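Local coordinates for protein orotidine 5'-phosphate decarboxylase (Methanocaldococcus jannaschii, PDB 4LUI) that probably catalyses the decarboxylation of orotidine 5'-monophosphate to UMP, the last step of de novo UMP synthesis, at residues K127-T132 and V159-A164. Sequence-based numbering, arbitrary orientation.
Sequences KVIMVT and VDAIVA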
loop_
_atom_site.group_PDB
_atom_site.type_symbol
_atom_site.label_atom_id
_atom_site.label_comp_id
_atom_site.label_asym_id
_atom_site.label_seq_id
_atom_site.Cartn_x
_atom_site.Cartn_y
_atom_site.Cartn_z
ATOM N N LYS B 127 -11.592 9.397 -9.069
ATOM C CA LYS B 127 -12.264 8.303 -8.373
ATOM C C LYS B 127 -11.497 7.712 -7.192
ATOM O O LYS B 127 -10.261 7.581 -7.214
ATOM C CB LYS B 127 -12.583 7.167 -9.346
ATOM C CG LYS B 127 -13.548 7.523 -10.455
ATOM C CD LYS B 127 -13.766 6.310 -11.347
ATOM C CE LYS B 127 -14.703 6.632 -12.497
ATOM N NZ LYS B 127 -14.805 5.449 -13.392
ATOM N N VAL B 128 -12.259 7.325 -6.177
ATOM C CA VAL B 128 -11.745 6.514 -5.071
ATOM C C VAL B 128 -12.466 5.162 -5.063
ATOM O O VAL B 128 -13.688 5.095 -5.147
ATOM C CB VAL B 128 -11.965 7.221 -3.738
ATOM C CG1 VAL B 128 -11.443 6.370 -2.565
ATOM C CG2 VAL B 128 -11.303 8.568 -3.763
ATOM N N ILE B 129 -11.693 4.090 -4.974
ATOM C CA ILE B 129 -12.213 2.746 -5.102
ATOM C C ILE B 129 -11.771 1.992 -3.852
ATOM O O ILE B 129 -10.594 2.000 -3.514
ATOM C CB ILE B 129 -11.612 2.082 -6.356
ATOM C CG1 ILE B 129 -12.072 2.824 -7.626
ATOM C CG2 ILE B 129 -11.947 0.605 -6.409
ATOM C CD1 ILE B 129 -11.156 2.627 -8.826
ATOM N N MET B 130 -12.702 1.368 -3.143
ATOM C CA MET B 130 -12.340 0.702 -1.887
ATOM C C MET B 130 -12.244 -0.812 -2.040
ATOM O O MET B 130 -13.158 -1.444 -2.581
ATOM C CB MET B 130 -13.374 1.015 -0.794
ATOM C CG MET B 130 -13.019 0.357 0.546
ATOM S SD MET B 130 -14.358 0.442 1.756
ATOM C CE MET B 130 -14.603 2.207 1.781
ATOM N N VAL B 131 -11.156 -1.397 -1.542
ATOM C CA VAL B 131 -11.088 -2.847 -1.427
ATOM C C VAL B 131 -11.986 -3.283 -0.283
ATOM O O VAL B 131 -11.753 -2.904 0.866
ATOM C CB VAL B 131 -9.677 -3.317 -1.066
ATOM C CG1 VAL B 131 -9.659 -4.840 -0.931
ATOM C CG2 VAL B 131 -8.688 -2.883 -2.116
ATOM N N THR B 132 -13.001 -4.089 -0.579
ATOM C CA THR B 132 -13.871 -4.590 0.485
ATOM C C THR B 132 -13.642 -6.067 0.784
ATOM O O THR B 132 -14.082 -6.569 1.820
ATOM C CB THR B 132 -15.373 -4.410 0.171
ATOM O OG1 THR B 132 -15.728 -5.211 -0.966
ATOM C CG2 THR B 132 -15.723 -2.927 -0.085
ATOM N N VAL B 159 -18.092 5.952 -2.074
ATOM C CA VAL B 159 -16.931 5.814 -2.939
ATOM C C VAL B 159 -17.419 5.495 -4.356
ATOM O O VAL B 159 -18.595 5.180 -4.571
ATOM C CB VAL B 159 -15.952 4.736 -2.426
ATOM C CG1 VAL B 159 -15.374 5.137 -1.068
ATOM C CG2 VAL B 159 -16.643 3.395 -2.319
ATOM N N ASP B 160 -16.525 5.596 -5.329
ATOM C CA ASP B 160 -16.911 5.439 -6.726
ATOM C C ASP B 160 -17.125 3.991 -7.144
ATOM O O ASP B 160 -17.919 3.719 -8.053
ATOM C CB ASP B 160 -15.878 6.103 -7.635
ATOM C CG ASP B 160 -15.777 7.583 -7.395
ATOM O OD1 ASP B 160 -16.510 8.343 -8.064
ATOM O OD2 ASP B 160 -14.994 7.986 -6.517
ATOM N N ALA B 161 -16.398 3.074 -6.505
ATOM C CA ALA B 161 -16.480 1.656 -6.840
ATOM C C ALA B 161 -15.835 0.830 -5.745
ATOM O O ALA B 161 -15.133 1.367 -4.886
ATOM C CB ALA B 161 -15.780 1.370 -8.177
ATOM N N ILE B 162 -16.060 -0.478 -5.783
ATOM C CA ILE B 162 -15.360 -1.378 -4.871
ATOM C C ILE B 162 -14.632 -2.465 -5.648
ATOM O O ILE B 162 -14.982 -2.783 -6.800
ATOM C CB ILE B 162 -16.326 -2.030 -3.862
ATOM C CG1 ILE B 162 -17.422 -2.806 -4.584
ATOM C CG2 ILE B 162 -16.957 -0.970 -2.969
ATOM C CD1 ILE B 162 -18.310 -3.593 -3.636
ATOM N N VAL B 163 -13.621 -3.036 -4.997
ATOM C CA VAL B 163 -12.864 -4.160 -5.537
ATOM C C VAL B 163 -13.220 -5.370 -4.686
ATOM O O VAL B 163 -13.144 -5.311 -3.465
ATOM C CB VAL B 163 -11.355 -3.904 -5.429
ATOM C CG1 VAL B 163 -10.576 -5.173 -5.740
ATOM C CG2 VAL B 163 -10.946 -2.795 -6.360
ATOM N N ALA B 164 -13.635 -6.452 -5.335
ATOM C CA ALA B 164 -14.030 -7.668 -4.635
ATOM C C ALA B 164 -13.864 -8.857 -5.579
ATOM O O ALA B 164 -13.826 -8.685 -6.801
ATOM C CB ALA B 164 -15.474 -7.557 -4.137
#
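Lys127 crosses the carboxylate of Asp160 at a slant with its CB and CG, Lys127 CB 3.8 Å from Asp160 CG. Its extended chain then leads away, and NZ forms a salt bridge with Glu75. Val128 and Asp160 are joined by two hydrogen bonds. Val128 N reaches Asp160 OD2 at 2.8 Å, nearly straight at 168° but from above the carboxylate plane. In return, Asp160 N binds Val128 O at 2.9 Å. Asp160 CG stands anti to its own carbonyl carbon (chi1 -62°), which places OD2 at the amide of Val128. The carboxylate thus takes the place that Val159 O would fill in regular parallel pairing.

Ile129 crosses Val163 with its CG2 branch, 3.5 Å from Val163 CG2, while its CG1 touches Ala161 CB. The amide N of Ala161 is buried without a partner. Met130 N then binds Ala161 O, and Met130 O accepts Val163 N at 2.9 Å. The Met130 side chain goes to the other face, with Ile162, and bends at its end to set CE against Val159 CG1. Val131 lies on the face of Ile129 and Val163, close to Lys81, the predicted proton donor. Thr132 N closes the ladder on Val163 O. Thr132 CG2 meets Ile162 CG2 at 3.7 Å, and both side chains touch helix 147-157.

Strands 127-131 and 161-163, joined through helix 147-157, form a parallel beta-alpha-beta unit of the TIM barrel.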